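Local coordinates for protein phenylalanine--tRNA ligase beta subunit (Bacteroides fragilis, PDB 3IG2) that forms part of the tetrameric synthetase that joins phenylalanine to tRNA(Phe) using ATP, and is represented here by its catalytic-like core domain, at residues B[22-27]-B[85-90]; B[112-117]-B[204-209]; B[46-51]-B[59-64]; B[63-68]-B[90-95]. One frame throughout, in Å; residues are numbered along the deposited sequence.

Contact 1: B[22-27]-B[85-90]; sequences FNEILN and KFFEFG
F22 lays its ring against K85: the CB atom of K85 sits over the ring centre, 3.7 Å from the F22 centroid. F87 CD2 comes within 3.6 Å of F22 CB at this close-packed end, where L17 of helix 6-19 packs on both rings and Y143 meets the F22 ring edge-to-face. N23 and E24 pair in parallel with F86 and F87 before the chains diverge. The bond from I25 N to F87 O is the straightest of the ladder (2.8 Å, 168°), and N23 N reaches K85 O at 2.9 Å. I25 holds its CG2 over the F86 ring, 4.0 Å from the centroid, chi1 of 62° turning that methyl toward the phenyl. The exposed side is looser: E24 runs extended over the F87 ring, its carboxylate still against it, and a water lies 2.6 Å from E24 OE1 and accepts from F89 N. Beyond the ladder, N27 N donates to E88 OE2 (2.8 Å) from well above the carboxylate plane, and R62 forms a salt bridge with the same oxygen. A short parallel strand on the edge of an otherwise antiparallel sheet is characteristic of the class II synthetase fold, to whose catalytic-like branch this domain belongs.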
loop_
_atom_site.group_PDB
_atom_site.type_symbol
_atom_site.label_atom_id
_atom_site.label_comp_id
_atom_site.label_asym_id
_atom_site.label_seq_id
_atom_site.Cartn_x
_atom_site.Cartn_y
_atom_site.Cartn_z
ATOM N N PHE B 22 4.270 8.120 -8.328
ATOM C CA PHE B 22 4.676 9.107 -9.342
ATOM C C PHE B 22 4.317 8.592 -10.718
ATOM O O PHE B 22 4.296 7.377 -10.937
ATOM C CB PHE B 22 6.192 9.359 -9.330
ATOM C CG PHE B 22 6.664 10.262 -8.238
ATOM C CD1 PHE B 22 7.088 11.543 -8.531
ATOM C CD2 PHE B 22 6.708 9.822 -6.908
ATOM C CE1 PHE B 22 7.548 12.395 -7.523
ATOM C CE2 PHE B 22 7.178 10.671 -5.876
ATOM C CZ PHE B 22 7.602 11.943 -6.185
ATOM N N ASN B 23 4.106 9.524 -11.647
ATOM C CA ASN B 23 4.079 9.248 -13.093
ATOM C C ASN B 23 5.240 9.960 -13.766
ATOM O O ASN B 23 5.483 11.121 -13.481
ATOM C CB ASN B 23 2.792 9.805 -13.707
ATOM C CG ASN B 23 1.550 9.136 -13.151
ATOM O OD1 ASN B 23 1.340 7.944 -13.355
ATOM N ND2 ASN B 23 0.735 9.891 -12.425
ATOM N N GLU B 24 5.922 9.281 -14.685
ATOM C CA GLU B 24 6.936 9.909 -15.494
ATOM C C GLU B 24 6.347 10.888 -16.532
ATOM O O GLU B 24 5.330 10.597 -17.169
ATOM C CB GLU B 24 7.793 8.833 -16.188
ATOM C CG GLU B 24 9.072 9.408 -16.796
ATOM C CD GLU B 24 10.104 8.341 -17.247
ATOM O OE1 GLU B 24 11.103 8.737 -17.895
ATOM O OE2 GLU B 24 9.941 7.139 -16.948
ATOM N N ILE B 25 6.987 12.042 -16.711
ATOM C CA ILE B 25 6.579 12.974 -17.756
ATOM C C ILE B 25 7.724 13.267 -18.705
ATOM O O ILE B 25 8.893 13.012 -18.389
ATOM C CB ILE B 25 5.994 14.322 -17.201
ATOM C CG1 ILE B 25 7.051 15.067 -16.374
ATOM C CG2 ILE B 25 4.659 14.043 -16.445
ATOM C CD1 ILE B 25 6.667 16.507 -15.890
ATOM N N LEU B 26 7.381 13.801 -19.875
ATOM C CA LEU B 26 8.403 14.071 -20.864
ATOM C C LEU B 26 8.066 15.401 -21.482
ATOM O O LEU B 26 7.009 15.543 -22.061
ATOM C CB LEU B 26 8.376 12.973 -21.918
ATOM C CG LEU B 26 9.679 12.529 -22.584
ATOM C CD1 LEU B 26 10.500 13.670 -23.228
ATOM C CD2 LEU B 26 10.533 11.674 -21.605
ATOM N N ASN B 27 8.949 16.378 -21.334
ATOM C CA ASN B 27 8.717 17.709 -21.889
ATOM C C ASN B 27 9.741 18.074 -22.973
ATOM O O ASN B 27 10.876 17.588 -22.968
ATOM C CB ASN B 27 8.682 18.775 -20.765
ATOM C CG ASN B 27 7.449 18.628 -19.830
ATOM O OD1 ASN B 27 7.577 18.363 -18.643
ATOM N ND2 ASN B 27 6.294 18.798 -20.371
ATOM N N LYS B 85 2.165 13.857 -8.679
ATOM C CA LYS B 85 3.564 13.541 -8.459
ATOM C C LYS B 85 4.210 13.119 -9.751
ATOM O O LYS B 85 3.908 12.046 -10.285
ATOM C CB LYS B 85 3.722 12.433 -7.424
ATOM C CG LYS B 85 3.094 12.788 -6.107
ATOM C CD LYS B 85 3.673 11.953 -4.987
ATOM C CE LYS B 85 2.885 10.720 -4.800
ATOM N NZ LYS B 85 1.771 11.028 -3.892
ATOM N N PHE B 86 5.118 13.971 -10.235
ATOM C CA PHE B 86 5.743 13.783 -11.518
ATOM C C PHE B 86 7.261 13.681 -11.405
ATOM O O PHE B 86 7.869 14.259 -10.506
ATOM C CB PHE B 86 5.450 14.986 -12.418
ATOM C CG PHE B 86 4.014 15.121 -12.827
ATOM C CD1 PHE B 86 3.219 14.002 -13.066
ATOM C CD2 PHE B 86 3.463 16.378 -13.019
ATOM C CE1 PHE B 86 1.876 14.144 -13.473
ATOM C CE2 PHE B 86 2.136 16.535 -13.436
ATOM C CZ PHE B 86 1.340 15.415 -13.653
ATOM N N PHE B 87 7.867 12.955 -12.335
ATOM C CA PHE B 87 9.306 12.990 -12.468
ATOM C C PHE B 87 9.707 12.986 -13.931
ATOM O O PHE B 87 8.964 12.493 -14.786
ATOM C CB PHE B 87 9.998 11.860 -11.677
ATOM C CG PHE B 87 9.826 10.489 -12.259
ATOM C CD1 PHE B 87 10.779 9.962 -13.117
ATOM C CD2 PHE B 87 8.730 9.693 -11.898
ATOM C CE1 PHE B 87 10.635 8.686 -13.651
ATOM C CE2 PHE B 87 8.567 8.415 -12.436
ATOM C CZ PHE B 87 9.519 7.902 -13.316
ATOM N N GLU B 88 10.885 13.538 -14.215
ATOM C CA GLU B 88 11.366 13.576 -15.574
ATOM C C GLU B 88 12.865 13.441 -15.570
ATOM O O GLU B 88 13.529 14.096 -14.787
ATOM C CB GLU B 88 10.927 14.868 -16.271
ATOM C CG GLU B 88 11.534 15.035 -17.676
ATOM C CD GLU B 88 10.981 16.242 -18.406
ATOM O OE1 GLU B 88 10.327 17.084 -17.729
ATOM O OE2 GLU B 88 11.190 16.337 -19.651
ATOM N N PHE B 89 13.378 12.541 -16.414
ATOM C CA PHE B 89 14.790 12.531 -16.764
ATOM C C PHE B 89 14.982 13.297 -18.068
ATOM O O PHE B 89 14.255 13.073 -19.038
ATOM C CB PHE B 89 15.275 11.119 -16.989
ATOM C CG PHE B 89 15.401 10.314 -15.746
ATOM C CD1 PHE B 89 16.579 10.298 -15.048
ATOM C CD2 PHE B 89 14.344 9.537 -15.303
ATOM C CE1 PHE B 89 16.717 9.564 -13.892
ATOM C CE2 PHE B 89 14.461 8.771 -14.140
ATOM C CZ PHE B 89 15.667 8.790 -13.426
ATOM N N GLY B 90 15.961 14.189 -18.104
ATOM C CA GLY B 90 16.210 14.922 -19.335
ATOM C C GLY B 90 17.497 15.714 -19.333
ATOM O O GLY B 90 18.046 16.032 -18.271
HETATM O O HOH W 1 11.450 11.310 -18.350
#

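Contact 2: B[112-117]-B[204-209]; sequences DYHLGL and YADLNW
L115 and L207 face each other as a hydrogen-bonded antiparallel pair, and L117 and A205 repeat the pattern two residues on. Their four backbone bonds carry the contact, the straightest running from L207 N to L115 O (2.9 Å, 179°). Past the ladder, W209 N adds only a weak bond to Y113 O. Of the polar side chains, H114 donates through ND1 to the syn lone pair of D206 OD1 at 2.7 Å, tilted 19° from the imidazole plane, and its NE2 donates weakly to D112 OD2 (2.8 Å). Aromatic packing closes one end in an offset edge-to-face pair, the edge of Y113 toward the face of W209, Y113 CD2 3.6 Å from W209 CD1 and the planes at 83°. Y113 OH bonds to Q10 and W209 NE1 to S6. L115 CD2 touches W209 CZ3 at 4.1 Å. Gripped at ND1 by D206 and weakly at NE2 by D112, H114 is held in one ring orientation, and the two carboxylates would probably favour a positively charged imidazole.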
loop_
_atom_site.group_PDB
_atom_site.type_symbol
_atom_site.label_atom_id
_atom_site.label_comp_id
_atom_site.label_asym_id
_atom_site.label_seq_id
_atom_site.Cartn_x
_atom_site.Cartn_y
_atom_site.Cartn_z
ATOM N N ASP B 112 23.972 18.612 -19.774
ATOM C CA ASP B 112 24.024 17.731 -18.592
ATOM C C ASP B 112 22.669 17.120 -18.378
ATOM O O ASP B 112 21.691 17.575 -18.922
ATOM C CB ASP B 112 24.544 18.367 -17.259
ATOM C CG ASP B 112 23.788 19.636 -16.819
ATOM O OD1 ASP B 112 24.211 20.222 -15.800
ATOM O OD2 ASP B 112 22.786 20.042 -17.437
ATOM N N TYR B 113 22.629 16.073 -17.583
ATOM C CA TYR B 113 21.468 15.246 -17.471
ATOM C C TYR B 113 20.898 15.435 -16.088
ATOM O O TYR B 113 21.651 15.427 -15.123
ATOM C CB TYR B 113 21.911 13.800 -17.685
ATOM C CG TYR B 113 20.796 12.818 -17.949
ATOM C CD1 TYR B 113 19.958 12.957 -19.067
ATOM C CD2 TYR B 113 20.618 11.718 -17.125
ATOM C CE1 TYR B 113 18.949 12.026 -19.332
ATOM C CE2 TYR B 113 19.614 10.788 -17.367
ATOM C CZ TYR B 113 18.787 10.942 -18.475
ATOM O OH TYR B 113 17.803 10.008 -18.744
ATOM N N HIS B 114 19.582 15.616 -15.996
ATOM C CA HIS B 114 18.925 15.873 -14.721
ATOM C C HIS B 114 17.764 14.939 -14.473
ATOM O O HIS B 114 17.164 14.425 -15.407
ATOM C CB HIS B 114 18.417 17.319 -14.661
ATOM C CG HIS B 114 19.511 18.335 -14.691
ATOM N ND1 HIS B 114 19.969 18.969 -13.554
ATOM C CD2 HIS B 114 20.271 18.796 -15.716
ATOM C CE1 HIS B 114 20.967 19.783 -13.880
ATOM N NE2 HIS B 114 21.169 19.693 -15.185
ATOM N N LEU B 115 17.461 14.737 -13.195
ATOM C CA LEU B 115 16.210 14.160 -12.780
ATOM C C LEU B 115 15.411 15.251 -12.030
ATOM O O LEU B 115 15.869 15.793 -11.007
ATOM C CB LEU B 115 16.466 12.942 -11.882
ATOM C CG LEU B 115 15.246 12.345 -11.155
ATOM C CD1 LEU B 115 14.147 11.829 -12.131
ATOM C CD2 LEU B 115 15.666 11.220 -10.156
ATOM N N GLY B 116 14.230 15.587 -12.533
ATOM C CA GLY B 116 13.374 16.501 -11.780
ATOM C C GLY B 116 12.215 15.760 -11.131
ATOM O O GLY B 116 11.690 14.812 -11.703
ATOM N N LEU B 117 11.818 16.206 -9.946
ATOM C CA LEU B 117 10.623 15.732 -9.265
ATOM C C LEU B 117 9.773 16.924 -8.913
ATOM O O LEU B 117 10.290 17.925 -8.433
ATOM C CB LEU B 117 10.953 15.085 -7.907
ATOM C CG LEU B 117 12.075 14.067 -7.766
ATOM C CD1 LEU B 117 12.112 13.555 -6.303
ATOM C CD2 LEU B 117 11.896 12.951 -8.739
ATOM N N TYR B 204 9.624 20.936 -5.515
ATOM C CA TYR B 204 10.395 20.607 -6.696
ATOM C C TYR B 204 11.798 20.212 -6.297
ATOM O O TYR B 204 12.422 20.885 -5.466
ATOM C CB TYR B 204 10.447 21.832 -7.644
ATOM C CG TYR B 204 11.432 21.712 -8.770
ATOM C CD1 TYR B 204 11.231 20.791 -9.800
ATOM C CD2 TYR B 204 12.561 22.529 -8.824
ATOM C CE1 TYR B 204 12.123 20.677 -10.825
ATOM C CE2 TYR B 204 13.464 22.429 -9.863
ATOM C CZ TYR B 204 13.250 21.487 -10.858
ATOM O OH TYR B 204 14.135 21.386 -11.915
ATOM N N ALA B 205 12.299 19.147 -6.910
ATOM C CA ALA B 205 13.695 18.712 -6.704
ATOM C C ALA B 205 14.413 18.612 -8.040
ATOM O O ALA B 205 13.830 18.150 -9.033
ATOM C CB ALA B 205 13.750 17.340 -5.947
ATOM N N ASP B 206 15.665 19.042 -8.070
ATOM C CA ASP B 206 16.495 18.887 -9.264
ATOM C C ASP B 206 17.726 18.122 -8.813
ATOM O O ASP B 206 18.518 18.617 -8.025
ATOM C CB ASP B 206 16.859 20.261 -9.831
ATOM C CG ASP B 206 17.874 20.213 -10.988
ATOM O OD1 ASP B 206 18.335 19.152 -11.434
ATOM O OD2 ASP B 206 18.237 21.287 -11.477
ATOM N N LEU B 207 17.884 16.902 -9.297
ATOM C CA LEU B 207 19.087 16.126 -8.969
ATOM C C LEU B 207 19.978 16.106 -10.195
ATOM O O LEU B 207 19.512 15.799 -11.309
ATOM C CB LEU B 207 18.743 14.702 -8.567
ATOM C CG LEU B 207 18.140 14.438 -7.184
ATOM C CD1 LEU B 207 16.827 15.198 -6.966
ATOM C CD2 LEU B 207 17.971 12.938 -6.968
ATOM N N ASN B 208 21.245 16.440 -9.981
ATOM C CA ASN B 208 22.262 16.437 -11.022
ATOM C C ASN B 208 22.786 15.020 -11.196
ATOM O O ASN B 208 23.792 14.620 -10.610
ATOM C CB ASN B 208 23.369 17.460 -10.691
ATOM C CG ASN B 208 22.795 18.837 -10.327
ATOM O OD1 ASN B 208 22.460 19.653 -11.198
ATOM N ND2 ASN B 208 22.661 19.091 -9.033
ATOM N N TRP B 209 22.060 14.264 -12.019
ATOM C CA TRP B 209 22.243 12.816 -12.190
ATOM C C TRP B 209 23.668 12.357 -12.493
ATOM O O TRP B 209 24.153 11.425 -11.851
ATOM C CB TRP B 209 21.286 12.284 -13.271
ATOM C CG TRP B 209 21.284 10.837 -13.365
ATOM C CD1 TRP B 209 22.020 10.061 -14.225
ATOM C CD2 TRP B 209 20.518 9.945 -12.566
ATOM N NE1 TRP B 209 21.759 8.752 -13.994
ATOM C CE2 TRP B 209 20.835 8.645 -12.985
ATOM C CE3 TRP B 209 19.583 10.122 -11.532
ATOM C CZ2 TRP B 209 20.261 7.510 -12.396
ATOM C CZ3 TRP B 209 19.019 9.019 -10.954
ATOM C CH2 TRP B 209 19.354 7.719 -11.387
#

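Contact 3: B[46-51]-B[59-64]; sequences NLVMLL and NCMRQT
A small beta hairpin brings strand 48-49 against strand 60-61, its register set by M49 opposite C60. Two direct backbone bonds hold it: M61 N donates to V48 O at 3.0 Å and 167°, and L50 N donates to N59 O, also at 3.0 Å, approaching from above the carbonyl plane. The return bond between V48 and M61 is replaced by a water, which accepts from V48 N at 2.9 Å and donates to M61 O at 2.6 Å, spanning a gap too wide for the two backbone atoms to meet. Strand 60-61 is also the middle member of a three-stranded antiparallel sheet, and on its far edge N59 and C60 both face T31, a classic beta bulge. On the face carrying C60, selenomethionine M49 bends, chi1 -53° and chi2 -64°, so that its SE rests 3.8 Å from C60 CB. On the other, V48 crosses M61 obliquely, CB to CB 4.1 Å. L47 CD2 meets C60 SG at 3.9 Å, and L50 crosses M61, also selenomethionine, at about a right angle, CD1 to SE 3.9 Å. Nearer the start of the hairpin, N46 turns its ND2 to F95 O, tying this edge to strand 85-95.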
loop_
_atom_site.group_PDB
_atom_site.type_symbol
_atom_site.label_atom_id
_atom_site.label_comp_id
_atom_site.label_asym_id
_atom_site.label_seq_id
_atom_site.Cartn_x
_atom_site.Cartn_y
_atom_site.Cartn_z
ATOM N N ASN B 46 23.045 32.781 -19.954
ATOM C CA ASN B 46 23.595 31.415 -20.126
ATOM C C ASN B 46 22.707 30.478 -20.965
ATOM O O ASN B 46 22.941 29.274 -21.031
ATOM C CB ASN B 46 23.921 30.768 -18.775
ATOM C CG ASN B 46 24.913 31.577 -17.969
ATOM O OD1 ASN B 46 24.626 31.959 -16.837
ATOM N ND2 ASN B 46 26.074 31.869 -18.554
ATOM N N LEU B 47 21.705 31.045 -21.622
ATOM C CA LEU B 47 20.810 30.237 -22.446
ATOM C C LEU B 47 21.475 29.873 -23.752
ATOM O O LEU B 47 22.197 30.667 -24.328
ATOM C CB LEU B 47 19.508 30.975 -22.763
ATOM C CG LEU B 47 18.454 31.072 -21.661
ATOM C CD1 LEU B 47 17.434 32.179 -22.045
ATOM C CD2 LEU B 47 17.793 29.740 -21.457
ATOM N N VAL B 48 21.187 28.674 -24.217
ATOM C CA VAL B 48 21.611 28.235 -25.528
ATOM C C VAL B 48 20.536 28.664 -26.516
ATOM O O VAL B 48 19.512 28.006 -26.620
ATOM C CB VAL B 48 21.771 26.690 -25.537
ATOM C CG1 VAL B 48 22.188 26.175 -26.938
ATOM C CG2 VAL B 48 22.777 26.271 -24.486
HETATM N N MSE B 49 20.791 29.744 -27.255
HETATM C CA MSE B 49 19.808 30.294 -28.157
HETATM C C MSE B 49 19.860 29.601 -29.511
HETATM O O MSE B 49 20.937 29.174 -29.986
HETATM C CB MSE B 49 19.981 31.822 -28.347
HETATM C CG MSE B 49 20.024 32.671 -27.075
HETATM SE SE MSE B 49 18.360 32.610 -26.110
HETATM C CE MSE B 49 17.267 33.618 -27.408
ATOM N N LEU B 50 18.686 29.527 -30.133
ATOM C CA LEU B 50 18.568 28.984 -31.474
ATOM C C LEU B 50 18.955 30.020 -32.508
ATOM O O LEU B 50 18.617 31.186 -32.371
ATOM C CB LEU B 50 17.141 28.485 -31.737
ATOM C CG LEU B 50 16.867 26.990 -31.543
ATOM C CD1 LEU B 50 17.106 26.540 -30.148
ATOM C CD2 LEU B 50 15.444 26.612 -32.005
ATOM N N LEU B 51 19.658 29.574 -33.549
ATOM C CA LEU B 51 19.905 30.411 -34.726
ATOM C C LEU B 51 18.605 30.799 -35.436
ATOM O O LEU B 51 18.441 31.957 -35.840
ATOM C CB LEU B 51 20.852 29.703 -35.714
ATOM C CG LEU B 51 21.228 30.549 -36.927
ATOM C CD1 LEU B 51 21.912 31.791 -36.494
ATOM C CD2 LEU B 51 22.119 29.749 -37.886
ATOM N N ASN B 59 12.567 29.329 -28.764
ATOM C CA ASN B 59 13.708 30.055 -29.270
ATOM C C ASN B 59 15.011 29.677 -28.592
ATOM O O ASN B 59 16.044 30.275 -28.866
ATOM C CB ASN B 59 13.464 31.596 -29.249
ATOM C CG ASN B 59 13.086 32.140 -27.856
ATOM O OD1 ASN B 59 12.905 33.352 -27.690
ATOM N ND2 ASN B 59 12.956 31.264 -26.872
ATOM N N CYS B 60 14.964 28.701 -27.682
ATOM C CA CYS B 60 16.152 28.312 -26.938
ATOM C C CYS B 60 16.007 26.906 -26.393
ATOM O O CYS B 60 14.893 26.394 -26.270
ATOM C CB CYS B 60 16.447 29.313 -25.797
ATOM S SG CYS B 60 15.265 29.292 -24.408
HETATM N N MSE B 61 17.141 26.289 -26.053
HETATM C CA MSE B 61 17.156 24.991 -25.393
HETATM C C MSE B 61 17.079 25.203 -23.901
HETATM O O MSE B 61 17.718 26.122 -23.379
HETATM C CB MSE B 61 18.441 24.232 -25.745
HETATM C CG MSE B 61 18.626 24.034 -27.276
HETATM SE SE MSE B 61 17.080 23.218 -28.131
HETATM C CE MSE B 61 17.247 21.375 -27.471
ATOM N N ARG B 62 16.346 24.335 -23.198
ATOM C CA ARG B 62 16.100 24.557 -21.766
ATOM C C ARG B 62 17.387 24.528 -20.935
ATOM O O ARG B 62 18.313 23.748 -21.193
ATOM C CB ARG B 62 15.099 23.539 -21.215
ATOM C CG ARG B 62 15.563 22.091 -21.363
ATOM C CD ARG B 62 14.512 21.094 -20.786
ATOM N NE ARG B 62 14.974 19.729 -21.008
ATOM C CZ ARG B 62 14.199 18.649 -21.068
ATOM N NH1 ARG B 62 12.882 18.752 -20.929
ATOM N NH2 ARG B 62 14.759 17.464 -21.278
ATOM N N GLN B 63 17.422 25.398 -19.934
ATOM C CA GLN B 63 18.515 25.431 -18.973
ATOM C C GLN B 63 18.146 24.645 -17.727
ATOM O O GLN B 63 19.018 24.180 -17.011
ATOM C CB GLN B 63 18.802 26.877 -18.576
ATOM C CG GLN B 63 20.255 27.173 -18.427
ATOM C CD GLN B 63 20.545 28.630 -18.035
ATOM O OE1 GLN B 63 19.934 29.595 -18.550
ATOM N NE2 GLN B 63 21.507 28.789 -17.148
ATOM N N THR B 64 16.838 24.547 -17.457
ATOM C CA THR B 64 16.333 23.830 -16.290
ATOM C C THR B 64 15.137 22.993 -16.719
ATOM O O THR B 64 14.389 23.393 -17.635
ATOM C CB THR B 64 15.913 24.810 -15.127
ATOM O OG1 THR B 64 15.383 24.070 -14.022
ATOM C CG2 THR B 64 14.871 25.848 -15.579
HETATM O O HOH W 2 19.972 26.918 -22.261
#

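Contact 4: B[63-68]-B[90-95]; sequences QTLLFG and GNCYHF
C92 points from strand 85-95 into the loop that leads to helix 66-75, where Q63, T64 and L65 receive it. The contact thus lies where the large mixed sheet of the class II-like domain meets the start of that helix, and the loop runs roughly antiparallel to the strand, the end-to-end directions 160° apart. No hydrogen bond crosses between the two segments; C92 and Q63 supply much of the packing. The CB of C92 stands 3.4 Å from Q63 O. Chi1 of -68° then sets the sulfur beside the backbone N, anti to the carbonyl carbon, and carries it to the peptide between T64 and L65. There SG reaches both T64 C and L65 N at 3.6 Å, then touches the branch of L65, whose CD2 is 3.8 Å away. The contact is therefore sulfur against both the T64–L65 peptide and the neighbouring leucine methyl. L65 CD2 continues toward G90, while Y204 packs against L65 from strand 200-207. At the far end Q63 lays its CG 3.4 Å from Y93 O, and its CA-H is directed at the same carbonyl oxygen. Just beyond the sulfur, T64 turns its hydroxyl to the opening helix in a capping bond: L66 N donates to T64 OG1 at 3.1 Å and 172°, nearly straight.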
loop_
_atom_site.group_PDB
_atom_site.type_symbol
_atom_site.label_atom_id
_atom_site.label_comp_id
_atom_site.label_asym_id
_atom_site.label_seq_id
_atom_site.Cartn_x
_atom_site.Cartn_y
_atom_site.Cartn_z
ATOM N N GLN B 63 17.422 25.398 -19.934
ATOM C CA GLN B 63 18.515 25.431 -18.973
ATOM C C GLN B 63 18.146 24.645 -17.727
ATOM O O GLN B 63 19.018 24.180 -17.011
ATOM C CB GLN B 63 18.802 26.877 -18.576
ATOM C CG GLN B 63 20.255 27.173 -18.427
ATOM C CD GLN B 63 20.545 28.630 -18.035
ATOM O OE1 GLN B 63 19.934 29.595 -18.550
ATOM N NE2 GLN B 63 21.507 28.789 -17.148
ATOM N N THR B 64 16.838 24.547 -17.457
ATOM C CA THR B 64 16.333 23.830 -16.290
ATOM C C THR B 64 15.137 22.993 -16.719
ATOM O O THR B 64 14.389 23.393 -17.635
ATOM C CB THR B 64 15.913 24.810 -15.127
ATOM O OG1 THR B 64 15.383 24.070 -14.022
ATOM C CG2 THR B 64 14.871 25.848 -15.579
ATOM N N LEU B 65 14.924 21.882 -16.027
ATOM C CA LEU B 65 13.670 21.137 -16.163
ATOM C C LEU B 65 12.445 21.809 -15.569
ATOM O O LEU B 65 11.298 21.475 -15.924
ATOM C CB LEU B 65 13.801 19.757 -15.513
ATOM C CG LEU B 65 14.850 18.809 -16.140
ATOM C CD1 LEU B 65 14.730 17.480 -15.480
ATOM C CD2 LEU B 65 14.625 18.693 -17.619
ATOM N N LEU B 66 12.649 22.724 -14.641
ATOM C CA LEU B 66 11.532 23.202 -13.819
ATOM C C LEU B 66 10.295 23.587 -14.623
ATOM O O LEU B 66 9.170 23.117 -14.335
ATOM C CB LEU B 66 11.972 24.422 -13.020
ATOM C CG LEU B 66 10.883 25.173 -12.272
ATOM C CD1 LEU B 66 10.296 24.292 -11.182
ATOM C CD2 LEU B 66 11.490 26.419 -11.670
ATOM N N PHE B 67 10.489 24.476 -15.598
ATOM C CA PHE B 67 9.351 25.122 -16.256
ATOM C C PHE B 67 8.436 24.162 -17.014
ATOM O O PHE B 67 7.211 24.291 -16.956
ATOM C CB PHE B 67 9.822 26.253 -17.159
ATOM C CG PHE B 67 10.632 27.292 -16.435
ATOM C CD1 PHE B 67 10.113 27.950 -15.332
ATOM C CD2 PHE B 67 11.907 27.623 -16.866
ATOM C CE1 PHE B 67 10.857 28.922 -14.677
ATOM C CE2 PHE B 67 12.654 28.596 -16.217
ATOM C CZ PHE B 67 12.141 29.238 -15.128
ATOM N N GLY B 68 9.024 23.182 -17.692
ATOM C CA GLY B 68 8.219 22.191 -18.353
ATOM C C GLY B 68 7.308 21.468 -17.380
ATOM O O GLY B 68 6.162 21.192 -17.699
ATOM N N GLY B 90 15.961 14.189 -18.104
ATOM C CA GLY B 90 16.210 14.922 -19.335
ATOM C C GLY B 90 17.497 15.714 -19.333
ATOM O O GLY B 90 18.046 16.032 -18.271
ATOM N N ASN B 91 17.986 16.015 -20.530
ATOM C CA ASN B 91 19.119 16.914 -20.673
ATOM C C ASN B 91 18.685 18.359 -20.557
ATOM O O ASN B 91 17.586 18.713 -21.021
ATOM C CB ASN B 91 19.779 16.739 -22.032
ATOM C CG ASN B 91 20.528 15.398 -22.162
ATOM O OD1 ASN B 91 20.279 14.654 -23.089
ATOM N ND2 ASN B 91 21.432 15.111 -21.242
ATOM N N CYS B 92 19.565 19.163 -19.948
ATOM C CA CYS B 92 19.517 20.616 -20.006
ATOM C C CYS B 92 20.790 21.104 -20.661
ATOM O O CYS B 92 21.737 20.356 -20.792
ATOM C CB CYS B 92 19.391 21.221 -18.601
ATOM S SG CYS B 92 17.805 20.845 -17.890
ATOM N N TYR B 93 20.789 22.364 -21.071
ATOM C CA TYR B 93 21.814 22.929 -21.911
ATOM C C TYR B 93 22.249 24.294 -21.367
ATOM O O TYR B 93 21.442 25.035 -20.812
ATOM C CB TYR B 93 21.284 23.053 -23.352
ATOM C CG TYR B 93 20.838 21.713 -23.891
ATOM C CD1 TYR B 93 21.745 20.868 -24.530
ATOM C CD2 TYR B 93 19.538 21.267 -23.706
ATOM C CE1 TYR B 93 21.363 19.615 -24.990
ATOM C CE2 TYR B 93 19.137 20.009 -24.172
ATOM C CZ TYR B 93 20.060 19.191 -24.823
ATOM O OH TYR B 93 19.701 17.952 -25.288
ATOM N N HIS B 94 23.522 24.610 -21.569
ATOM C CA HIS B 94 24.190 25.753 -20.968
ATOM C C HIS B 94 25.143 26.377 -21.976
ATOM O O HIS B 94 25.826 25.682 -22.746
ATOM C CB HIS B 94 24.936 25.297 -19.698
ATOM C CG HIS B 94 25.711 26.380 -19.000
ATOM N ND1 HIS B 94 25.195 27.110 -17.946
ATOM C CD2 HIS B 94 26.983 26.828 -19.179
ATOM C CE1 HIS B 94 26.109 27.966 -17.513
ATOM N NE2 HIS B 94 27.199 27.823 -18.251
ATOM N N PHE B 95 25.147 27.700 -21.994
ATOM C CA PHE B 95 26.086 28.466 -22.800
ATOM C C PHE B 95 27.041 29.176 -21.852
ATOM O O PHE B 95 26.610 29.929 -20.976
ATOM C CB PHE B 95 25.344 29.483 -23.683
ATOM C CG PHE B 95 26.240 30.565 -24.255
ATOM C CD1 PHE B 95 27.270 30.251 -25.139
ATOM C CD2 PHE B 95 26.042 31.905 -23.910
ATOM C CE1 PHE B 95 28.110 31.268 -25.675
ATOM C CE2 PHE B 95 26.860 32.923 -24.432
ATOM C CZ PHE B 95 27.903 32.604 -25.315
#

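Overall arrangement
Strand 85-95 is the common thread: contact 1 uses its first half, contact 4 its second, and the two share G90. Its other edge meets strand 109-121, with G90 O 2.8 Å from H114 N and E88 O 2.8 Å from G116 N, so contacts 1 and 2, centres about 10 Å apart, are successive steps across one sheet. Contact 3 is nested in the chain between the segments of contact 1 and runs into contact 4 through Q63 and T64, their centres about 9 Å apart. R62 joins these regions: NH1 forms a salt bridge to E88 OE2 at 3.2 Å, while NE lies 2.8 Å from N91 O. Y204 of contact 2 packs on T64, bringing the hairpin's exit against the sheet.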